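Local coordinates for protein MccF (Escherichia coli, PDB 4IIY) that probably acts as a serine carboxypeptidase of the S66 family and provides self-immunity to the antibiotic microcin C7, at residues B[201-206]-B[341-346]; B[267-272]-B[296-301]; B[300-305]-B[333-338]. The protein carries 1 engineered substitution. All coordinates share one frame; numbering follows the deposited sequence. Where two conformers were deposited one is given.

Contact 1: residues B[201-206]-B[341-346]; sequences TLPEKW and PMLTLP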
loop_
_atom_site.group_PDB
_atom_site.type_symbol
_atom_site.label_atom_id
_atom_site.label_comp_id
_atom_site.label_asym_id
_atom_site.label_seq_id
_atom_site.Cartn_x
_atom_site.Cartn_y
_atom_site.Cartn_z
ATOM N N THR B 201 -3.322 4.458 31.439
ATOM C CA THR B 201 -4.255 5.543 31.674
ATOM C C THR B 201 -4.989 5.848 30.375
ATOM O O THR B 201 -4.516 5.508 29.283
ATOM C CB THR B 201 -3.511 6.805 32.126
ATOM O OG1 THR B 201 -2.498 7.130 31.162
ATOM C CG2 THR B 201 -2.849 6.573 33.468
ATOM N N LEU B 202 -6.150 6.474 30.499
ATOM C CA LEU B 202 -6.959 6.862 29.355
ATOM C C LEU B 202 -6.925 8.377 29.250
ATOM O O LEU B 202 -7.405 9.063 30.150
ATOM C CB LEU B 202 -8.403 6.409 29.570
ATOM C CG LEU B 202 -9.382 6.736 28.440
ATOM C CD1 LEU B 202 -9.084 5.886 27.214
ATOM C CD2 LEU B 202 -10.828 6.531 28.902
ATOM N N PRO B 203 -6.340 8.919 28.167
ATOM C CA PRO B 203 -6.363 10.383 28.042
ATOM C C PRO B 203 -7.785 10.932 28.124
ATOM O O PRO B 203 -8.709 10.387 27.527
ATOM C CB PRO B 203 -5.766 10.623 26.653
ATOM C CG PRO B 203 -4.858 9.449 26.453
ATOM C CD PRO B 203 -5.578 8.289 27.078
ATOM N N GLU B 204 -7.952 12.020 28.870
ATOM C CA GLU B 204 -9.278 12.594 29.065
ATOM C C GLU B 204 -9.801 13.235 27.791
ATOM O O GLU B 204 -10.995 13.166 27.501
ATOM C CB GLU B 204 -9.263 13.611 30.205
ATOM C CG GLU B 204 -9.057 12.969 31.570
ATOM C CD GLU B 204 -9.139 13.959 32.717
ATOM O OE1 GLU B 204 -8.751 15.133 32.531
ATOM O OE2 GLU B 204 -9.592 13.558 33.810
ATOM N N LYS B 205 -8.900 13.837 27.022
ATOM C CA LYS B 205 -9.264 14.524 25.789
ATOM C C LYS B 205 -8.216 14.223 24.731
ATOM O O LYS B 205 -7.063 13.914 25.061
ATOM C CB LYS B 205 -9.318 16.036 26.011
ATOM C CG LYS B 205 -10.327 16.506 27.046
ATOM C CD LYS B 205 -11.734 16.414 26.507
ATOM C CE LYS B 205 -12.733 16.978 27.504
ATOM N NZ LYS B 205 -12.482 18.412 27.794
ATOM N N TRP B 206 -8.611 14.332 23.467
ATOM C CA TRP B 206 -7.703 14.080 22.350
ATOM C C TRP B 206 -8.093 14.963 21.174
ATOM O O TRP B 206 -9.175 15.563 21.162
ATOM C CB TRP B 206 -7.753 12.602 21.931
ATOM C CG TRP B 206 -9.099 12.190 21.413
ATOM C CD1 TRP B 206 -10.215 11.873 22.157
ATOM C CD2 TRP B 206 -9.497 12.088 20.039
ATOM N NE1 TRP B 206 -11.259 11.567 21.324
ATOM C CE2 TRP B 206 -10.852 11.695 20.024
ATOM C CE3 TRP B 206 -8.838 12.284 18.820
ATOM C CZ2 TRP B 206 -11.553 11.494 18.844
ATOM C CZ3 TRP B 206 -9.540 12.085 17.651
ATOM C CH2 TRP B 206 -10.884 11.696 17.670
ATOM N N PRO B 341 -3.221 13.157 22.488
ATOM C CA PRO B 341 -1.861 12.721 22.826
ATOM C C PRO B 341 -1.630 11.267 22.422
ATOM O O PRO B 341 -2.565 10.555 22.052
ATOM C CB PRO B 341 -1.838 12.859 24.348
ATOM C CG PRO B 341 -3.240 12.512 24.749
ATOM C CD PRO B 341 -4.128 13.066 23.647
ATOM N N MET B 342 -0.378 10.845 22.495
ATOM C CA MET B 342 0.009 9.512 22.076
ATOM C C MET B 342 0.654 8.759 23.234
ATOM O O MET B 342 1.554 9.284 23.890
ATOM C CB MET B 342 1.005 9.622 20.924
ATOM C CG MET B 342 1.341 8.290 20.303
ATOM S SD MET B 342 2.798 8.384 19.242
ATOM C CE MET B 342 2.613 6.764 18.496
ATOM N N LEU B 343 0.186 7.541 23.481
ATOM C CA LEU B 343 0.779 6.662 24.481
ATOM C C LEU B 343 1.934 5.879 23.851
ATOM O O LEU B 343 2.000 5.732 22.628
ATOM C CB LEU B 343 -0.276 5.685 25.002
ATOM C CG LEU B 343 -1.540 6.352 25.565
ATOM C CD1 LEU B 343 -2.627 5.322 25.845
ATOM C CD2 LEU B 343 -1.225 7.150 26.824
ATOM N N THR B 344 2.835 5.377 24.685
ATOM C CA THR B 344 3.972 4.566 24.253
ATOM C C THR B 344 3.652 3.083 24.469
ATOM O O THR B 344 3.218 2.699 25.569
ATOM C CB THR B 344 5.240 4.975 25.024
ATOM O OG1 THR B 344 5.639 6.288 24.617
ATOM C CG2 THR B 344 6.381 4.010 24.745
ATOM N N LEU B 345 3.872 2.256 23.442
ATOM C CA LEU B 345 3.500 0.839 23.464
ATOM C C LEU B 345 4.662 -0.059 23.033
ATOM O O LEU B 345 5.143 0.042 21.901
ATOM C CB LEU B 345 2.336 0.612 22.499
ATOM C CG LEU B 345 1.817 -0.817 22.358
ATOM C CD1 LEU B 345 1.091 -1.251 23.618
ATOM C CD2 LEU B 345 0.897 -0.933 21.148
ATOM N N PRO B 346 5.120 -0.959 23.913
ATOM C CA PRO B 346 6.112 -1.939 23.453
ATOM C C PRO B 346 5.447 -2.930 22.497
ATOM O O PRO B 346 4.317 -3.371 22.745
ATOM C CB PRO B 346 6.539 -2.638 24.749
ATOM C CG PRO B 346 5.338 -2.529 25.646
ATOM C CD PRO B 346 4.724 -1.177 25.316
#

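Contact 2: residues B[267-272]-B[296-301]; sequences LFIEDS and SAIILG. With EDO (1,2-ethanediol), chain L.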
loop_
_atom_site.group_PDB
_atom_site.type_symbol
_atom_site.label_atom_id
_atom_site.label_comp_id
_atom_site.label_asym_id
_atom_site.label_seq_id
_atom_site.Cartn_x
_atom_site.Cartn_y
_atom_site.Cartn_z
ATOM N N LEU B 267 -3.557 -8.207 17.397
ATOM C CA LEU B 267 -3.138 -7.349 16.296
ATOM C C LEU B 267 -3.344 -5.899 16.672
ATOM O O LEU B 267 -4.454 -5.517 17.029
ATOM C CB LEU B 267 -3.958 -7.649 15.040
ATOM C CG LEU B 267 -3.621 -6.779 13.824
ATOM C CD1 LEU B 267 -2.259 -7.152 13.280
ATOM C CD2 LEU B 267 -4.691 -6.930 12.759
ATOM N N PHE B 268 -2.289 -5.091 16.580
ATOM C CA PHE B 268 -2.382 -3.645 16.768
ATOM C C PHE B 268 -2.174 -2.976 15.410
ATOM O O PHE B 268 -1.136 -3.179 14.766
ATOM C CB PHE B 268 -1.317 -3.169 17.765
ATOM C CG PHE B 268 -1.076 -1.687 17.722
ATOM C CD1 PHE B 268 -2.065 -0.801 18.115
ATOM C CD2 PHE B 268 0.132 -1.179 17.273
ATOM C CE1 PHE B 268 -1.847 0.581 18.055
ATOM C CE2 PHE B 268 0.355 0.195 17.218
ATOM C CZ PHE B 268 -0.636 1.071 17.610
ATOM N N ILE B 269 -3.161 -2.193 14.985
ATOM C CA ILE B 269 -3.077 -1.484 13.711
ATOM C C ILE B 269 -3.644 -0.074 13.842
ATOM O O ILE B 269 -4.647 0.163 14.541
ATOM C CB ILE B 269 -3.800 -2.228 12.566
ATOM C CG1 ILE B 269 -5.155 -2.739 13.048
ATOM C CG2 ILE B 269 -2.935 -3.365 12.044
ATOM C CD1 ILE B 269 -6.050 -3.264 11.929
ATOM N N GLU B 270 -2.982 0.876 13.192
ATOM C CA GLU B 270 -3.505 2.235 13.096
ATOM C C GLU B 270 -3.169 2.787 11.726
ATOM O O GLU B 270 -2.183 2.377 11.101
ATOM C CB GLU B 270 -2.952 3.131 14.213
ATOM C CG GLU B 270 -1.449 3.403 14.164
ATOM C CD GLU B 270 -1.063 4.659 13.375
ATOM O OE1 GLU B 270 -1.888 5.602 13.257
ATOM O OE2 GLU B 270 0.090 4.712 12.869
ATOM N N ASP B 271 -3.997 3.707 11.247
ATOM C CA ASP B 271 -3.711 4.424 10.009
ATOM C C ASP B 271 -4.060 5.902 10.180
ATOM O O ASP B 271 -4.705 6.286 11.150
ATOM C CB ASP B 271 -4.446 3.823 8.797
ATOM C CG ASP B 271 -3.758 2.587 8.233
ATOM O OD1 ASP B 271 -2.589 2.718 7.813
ATOM O OD2 ASP B 271 -4.384 1.502 8.191
ATOM N N SER B 272 -3.635 6.710 9.213
ATOM C CA SER B 272 -3.773 8.158 9.258
ATOM C C SER B 272 -4.230 8.739 7.929
ATOM O O SER B 272 -3.678 8.418 6.883
ATOM C CB SER B 272 -2.424 8.786 9.632
ATOM O OG SER B 272 -2.380 10.174 9.298
ATOM N N SER B 296 -6.424 -13.179 18.450
ATOM C CA SER B 296 -7.447 -13.314 19.483
ATOM C C SER B 296 -8.138 -11.998 19.829
ATOM O O SER B 296 -9.190 -11.991 20.476
ATOM C CB SER B 296 -6.861 -13.954 20.738
ATOM O OG SER B 296 -6.404 -15.268 20.470
ATOM N N ALA B 297 -7.565 -10.881 19.386
ATOM C CA ALA B 297 -8.175 -9.567 19.561
ATOM C C ALA B 297 -7.498 -8.608 18.591
ATOM O O ALA B 297 -6.404 -8.883 18.087
ATOM C CB ALA B 297 -8.021 -9.073 21.009
ATOM N N ILE B 298 -8.163 -7.486 18.339
ATOM C CA ILE B 298 -7.620 -6.423 17.505
ATOM C C ILE B 298 -7.704 -5.107 18.265
ATOM O O ILE B 298 -8.731 -4.807 18.881
ATOM C CB ILE B 298 -8.414 -6.296 16.186
ATOM C CG1 ILE B 298 -8.299 -7.590 15.373
ATOM C CG2 ILE B 298 -7.933 -5.090 15.372
ATOM C CD1 ILE B 298 -9.386 -7.742 14.343
ATOM N N ILE B 299 -6.616 -4.339 18.223
ATOM C CA ILE B 299 -6.594 -2.964 18.708
ATOM C C ILE B 299 -6.526 -2.028 17.507
ATOM O O ILE B 299 -5.585 -2.111 16.705
ATOM C CB ILE B 299 -5.366 -2.699 19.589
ATOM C CG1 ILE B 299 -5.312 -3.663 20.783
ATOM C CG2 ILE B 299 -5.342 -1.237 20.062
ATOM C CD1 ILE B 299 -3.959 -3.678 21.475
ATOM N N LEU B 300 -7.529 -1.166 17.361
ATOM C CA LEU B 300 -7.491 -0.120 16.345
ATOM C C LEU B 300 -7.072 1.177 17.019
ATOM O O LEU B 300 -7.769 1.670 17.925
ATOM C CB LEU B 300 -8.866 0.088 15.707
ATOM C CG LEU B 300 -9.536 -1.114 15.040
ATOM C CD1 LEU B 300 -10.911 -0.713 14.527
ATOM C CD2 LEU B 300 -8.683 -1.674 13.902
ATOM N N GLY B 301 -5.940 1.742 16.611
ATOM C CA GLY B 301 -5.592 3.076 17.071
ATOM C C GLY B 301 -6.563 4.096 16.491
ATOM O O GLY B 301 -7.111 3.895 15.400
HETATM C C1 EDO L . -7.127 2.236 12.489
HETATM O O1 EDO L . -6.634 3.575 12.675
HETATM C C2 EDO L . -8.477 2.222 11.787
HETATM O O2 EDO L . -8.319 2.660 10.429
#

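Contact 3: residues B[300-305]-B[333-338]; sequences LGKHEL and GFDCSH. With 1EI (5'-O-(L-alpha-glutamylsulfamoyl)inosine), chain K; EDO (1,2-ethanediol), chain L.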
loop_
_atom_site.group_PDB
_atom_site.type_symbol
_atom_site.label_atom_id
_atom_site.label_comp_id
_atom_site.label_asym_id
_atom_site.label_seq_id
_atom_site.Cartn_x
_atom_site.Cartn_y
_atom_site.Cartn_z
ATOM N N LEU B 300 -7.529 -1.166 17.361
ATOM C CA LEU B 300 -7.491 -0.120 16.345
ATOM C C LEU B 300 -7.072 1.177 17.019
ATOM O O LEU B 300 -7.769 1.670 17.925
ATOM C CB LEU B 300 -8.866 0.088 15.707
ATOM C CG LEU B 300 -9.536 -1.114 15.040
ATOM C CD1 LEU B 300 -10.911 -0.713 14.527
ATOM C CD2 LEU B 300 -8.683 -1.674 13.902
ATOM N N GLY B 301 -5.940 1.742 16.611
ATOM C CA GLY B 301 -5.592 3.076 17.071
ATOM C C GLY B 301 -6.563 4.096 16.491
ATOM O O GLY B 301 -7.111 3.895 15.400
ATOM N N LYS B 302 -6.794 5.200 17.197
ATOM C CA LYS B 302 -7.641 6.247 16.625
ATOM C C LYS B 302 -7.066 6.678 15.276
ATOM O O LYS B 302 -5.867 6.924 15.154
ATOM C CB LYS B 302 -7.731 7.468 17.543
ATOM C CG LYS B 302 -8.490 7.246 18.847
ATOM C CD LYS B 302 -8.759 8.591 19.528
ATOM C CE LYS B 302 -9.705 8.465 20.708
ATOM N NZ LYS B 302 -9.122 7.644 21.803
ATOM N N HIS B 303 -7.934 6.825 14.284
ATOM C CA HIS B 303 -7.531 7.171 12.926
ATOM C C HIS B 303 -7.583 8.681 12.725
ATOM O O HIS B 303 -8.667 9.272 12.757
ATOM C CB HIS B 303 -8.486 6.501 11.927
ATOM C CG HIS B 303 -8.006 6.523 10.506
ATOM N ND1 HIS B 303 -7.812 5.368 9.782
ATOM C CD2 HIS B 303 -7.705 7.549 9.666
ATOM C CE1 HIS B 303 -7.388 5.675 8.564
ATOM N NE2 HIS B 303 -7.319 6.993 8.466
ATOM N N GLU B 304 -6.439 9.318 12.495
ATOM C CA GLU B 304 -6.367 10.767 12.301
ATOM C C GLU B 304 -7.124 11.199 11.041
ATOM O O GLU B 304 -6.780 10.780 9.936
ATOM C CB GLU B 304 -4.899 11.177 12.180
ATOM C CG GLU B 304 -4.654 12.647 11.845
ATOM C CD GLU B 304 -3.185 12.958 11.589
ATOM O OE1 GLU B 304 -2.460 12.114 11.023
ATOM O OE2 GLU B 304 -2.742 14.062 11.981
ATOM N N LEU B 305 -8.156 12.028 11.207
ATOM C CA LEU B 305 -8.853 12.643 10.076
ATOM C C LEU B 305 -9.279 11.611 9.020
ATOM O O LEU B 305 -9.034 11.775 7.827
ATOM C CB LEU B 305 -7.992 13.755 9.467
ATOM C CG LEU B 305 -7.635 14.896 10.426
ATOM C CD1 LEU B 305 -6.598 15.829 9.828
ATOM C CD2 LEU B 305 -8.891 15.665 10.806
ATOM N N GLY B 333 -10.142 2.488 19.157
ATOM C CA GLY B 333 -9.795 3.845 19.530
ATOM C C GLY B 333 -8.713 3.976 20.585
ATOM O O GLY B 333 -8.724 4.915 21.376
ATOM N N PHE B 334 -7.758 3.056 20.606
ATOM C CA PHE B 334 -6.607 3.186 21.495
ATOM C C PHE B 334 -5.780 4.416 21.099
ATOM O O PHE B 334 -5.591 4.693 19.907
ATOM C CB PHE B 334 -5.767 1.897 21.450
ATOM C CG PHE B 334 -4.663 1.816 22.483
ATOM C CD1 PHE B 334 -4.913 2.013 23.833
ATOM C CD2 PHE B 334 -3.379 1.472 22.097
ATOM C CE1 PHE B 334 -3.890 1.907 24.766
ATOM C CE2 PHE B 334 -2.358 1.353 23.023
ATOM C CZ PHE B 334 -2.615 1.575 24.365
ATOM N N ASP B 335 -5.297 5.146 22.101
ATOM C CA ASP B 335 -4.559 6.387 21.880
ATOM C C ASP B 335 -3.078 6.122 21.637
ATOM O O ASP B 335 -2.208 6.606 22.364
ATOM C CB ASP B 335 -4.753 7.337 23.062
ATOM C CG ASP B 335 -6.193 7.776 23.207
ATOM O OD1 ASP B 335 -6.642 8.612 22.391
ATOM O OD2 ASP B 335 -6.887 7.261 24.118
ATOM N N CYS B 336 -2.800 5.356 20.591
ATOM C CA CYS B 336 -1.427 5.086 20.188
ATOM C C CYS B 336 -1.427 5.098 18.671
ATOM O O CYS B 336 -1.568 4.052 18.021
ATOM C CB CYS B 336 -0.945 3.752 20.770
ATOM S SG CYS B 336 0.800 3.399 20.505
ATOM N N SER B 337 -1.324 6.295 18.107
ATOM C CA SER B 337 -1.572 6.493 16.688
ATOM C C SER B 337 -1.087 7.880 16.306
ATOM O O SER B 337 -0.218 8.432 16.981
ATOM C CB SER B 337 -3.065 6.338 16.392
ATOM O OG SER B 337 -3.802 7.399 16.970
ATOM N N HIS B 338 -1.637 8.437 15.227
ATOM C CA HIS B 338 -1.285 9.785 14.799
ATOM C C HIS B 338 -2.062 10.877 15.551
ATOM O O HIS B 338 -1.781 12.067 15.370
ATOM C CB HIS B 338 -1.551 9.964 13.306
ATOM C CG HIS B 338 -0.583 9.262 12.402
ATOM N ND1 HIS B 338 -0.433 7.890 12.356
ATOM C CD2 HIS B 338 0.243 9.760 11.455
ATOM C CE1 HIS B 338 0.461 7.579 11.427
ATOM N NE2 HIS B 338 0.885 8.696 10.868
HETATM O O6 1EI K . 2.152 20.304 7.256
HETATM C C6 1EI K . 1.608 19.631 8.158
HETATM N N1 1EI K . 0.534 20.095 8.830
HETATM C C2 1EI K . -0.059 19.384 9.804
HETATM N N3 1EI K . 0.364 18.169 10.190
HETATM C C5 1EI K . 2.132 18.302 8.521
HETATM C C4 1EI K . 1.432 17.598 9.592
HETATM N N7 1EI K . 3.144 17.502 8.128
HETATM C C8 1EI K . 3.095 16.377 8.881
HETATM N N9 1EI K . 2.071 16.445 9.747
HETATM C "C1'" 1EI K . 1.685 15.413 10.724
HETATM O "O4'" 1EI K . 2.806 14.678 11.191
HETATM C "C2'" 1EI K . 0.790 14.408 10.030
HETATM O "O2'" 1EI K . -0.577 14.794 10.165
HETATM C "C3'" 1EI K . 1.089 13.118 10.760
HETATM O "O3'" 1EI K . 0.041 12.840 11.684
HETATM C "C4'" 1EI K . 2.365 13.369 11.544
HETATM C "C5'" 1EI K . 3.437 12.332 11.235
HETATM O "O5'" 1EI K . 3.819 12.389 9.858
HETATM S SBF 1EI K . 4.587 11.201 9.263
HETATM O OAE 1EI K . 5.466 11.694 8.225
HETATM O OAF 1EI K . 5.314 10.604 10.352
HETATM N NAQ 1EI K . 3.519 10.220 8.721
HETATM C C 1EI K . 3.734 8.980 8.233
HETATM O O 1EI K . 4.804 8.389 8.142
HETATM C CA 1EI K . 2.511 8.228 7.792
HETATM N N 1EI K . 1.331 9.071 7.869
HETATM C CB 1EI K . 2.720 7.687 6.382
HETATM C CG 1EI K . 2.083 6.309 6.220
HETATM C CD 1EI K . 0.595 6.437 5.981
HETATM O OE1 1EI K . 0.022 7.503 6.285
HETATM O OE2 1EI K . -0.002 5.465 5.485
HETATM C C1 EDO L . -7.127 2.236 12.489
HETATM O O1 EDO L . -6.634 3.575 12.675
HETATM C C2 EDO L . -8.477 2.222 11.787
HETATM O O2 EDO L . -8.319 2.660 10.429
HETATM O O HOH W 1 -4.013 7.851 13.439
HETATM O O HOH W 2 -3.265 14.467 14.944
#

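Contact 1: residues B[201-206]-B[341-346]
P341 rests its CG on CB of P203 at 3.7 Å, while its CD turns to the backbone two residues further on, 3.4 Å from the carbonyl oxygen K205 O. The same CD also lies 4.0 Å from CB of W206. A cis peptide bond precedes P341 and turns the chain sharply here. Proline suits the site because its ring is compact and its nitrogen carries no hydrogen that would need a partner in this buried, largely apolar spot. In W206, CG stands between the backbone N and the carbonyl carbon (chi1 64°), which leads the indole away and leaves only the start of the side chain beside P341. The ring itself is held by a hydrogen bond from NE1 to K226 O and by a cation-pi contact with K302. Behind P341 lies helix 178-191, with I181 and T182.

The contact joins two parts of the fold: strand 205-206, half of a two-stranded antiparallel sheet, and the approach to strand 345-347, an outermost strand of the six-stranded mixed sheet.

Past M342, which faces away, L343 turns back toward the first segment. The branch at CG, set beside the backbone N (chi1 -55°), sends the two methyls to different partners. L343 CD2 is 4.3 Å from P203 CG. L343 CD1 is 3.9 Å from T201 O. A branched leucine can meet both, bridging the ring and the more exposed backbone before it. Further along, T344 O accepts a hydrogen bond from the hydroxyl of Y200, the residue just before T201.

Contact 2: residues B[267-272]-B[296-301]
L267 and I269 exchange backbone hydrogen bonds with A297, I299 and G301 in the alternating pattern of a parallel ladder. L267 N donates to A297 O, and I299 N returns a short bond to L267 O (2.7 Å). I269 N then donates to I299 O, and G301 N to I269 O (2.9 Å). The strand directions differ by 21°, a modest twist. Helix 276-288 lies in the connection between the two strands, making a beta-alpha-beta unit.

The side chain of I269 shows how the sheet face toward that helix is filled. From CB, the branch point, CG1 stands between the backbone N and the carbonyl carbon (chi1 44°), a position that swings it toward the neighbouring strand, 3.7 Å from I299 O. CG1 also lies near CD2 of L300 and CG2 of I298. CD1, at the tip, reaches CD2 of L300 at 3.7 Å, the two side chains lying side by side and pointing the same way. F283 and L286 of the helix press on I269, so a branched hydrocarbon fits well. On the other face of the sheet, CG2 of I299 meets the edge of the F268 ring in its plane, 3.8 Å from CD1.

G301 ends the ladder where a CB would collide with CB of E270. Its carbonyl oxygen accepts a bond from O1 of an ethanediol, probably from the crystallisation liquor (2.8 Å), which in turn accepts from D271 N. Beside it, the E270 carboxylate bonds to H338 through OE1 and to Y164 and N245 through OE2. A hydrogen-bonded ladder clothed in apolar side chains thus delivers, at its C-terminal end, the predicted charge-relay glutamate with both carboxylate oxygens held.

Contact 3: residues B[300-305]-B[333-338]
K302 and the residues G333 to D335 make the tight half of this contact. G301 and F334 pair in parallel, joining strands 297-301 and 330-334 of a beta-alpha-beta unit that runs through helix 315-323. The carbonyl oxygen L300 O takes two backbone donors, G333 N at 2.8 Å and F334 N, and K302 N returns a bond to F334 O. G333 has a positive phi that suits glycine, and CG of K302 packs on its backbone. The lysine chain runs extended until its last bend (chi4 65°), which brings NZ to G333 O at 2.8 Å and to D335 OD1 at 2.7 Å, the latter a salt bridge met from above the carboxylate plane; N227 OD1 is a further partner. A methionine in its place would probably leave the buried D335 carboxylate without its countercharge and G333 O without this donor. S337 OG donates in plane to a lone pair of K302 O.

The other half is looser and wetter. One water links K302 O, E304 N and H338 N, and the partly exposed H303 takes an ethanediol at ND1. The E304 and H338 side chains cross at about a right angle, OE1 nearing CB of H338 (3.3 Å). E304 OE1, also bonded by S272, accepts from O3' of the bound glutamylsulfamoyl inosine at 2.7 Å, and OE2 from O2'. A carboxylate thus reads the ribose diol while NE2 of the predicted charge-relay histidine takes the glutamyl amine, its ring edge lying by the ribose C3'.

Contacts 2 and 3 share L300 and G301 and sit side by side in the eight-stranded sheet, their centres 9 Å apart. Together they build one flank of the active site: E270 OE1 lies 2.9 Å from H338 ND1, and S272 OG lies 2.6 Å from E304 OE1, so E304 and the predicted charge-relay H338 are each probably steadied by a residue of contact 2. The predicted nucleophile position is an engineered alanine here (A145), its side chain about 3 Å from that of H338. Contact 1, centred 10 Å from contact 3, adjoins it: L343 N meets D335 O at 2.8 Å, a probable hydrogen bond. It touches contact 2 through CD2 of L345, 4.0 Å from CD2 of F268.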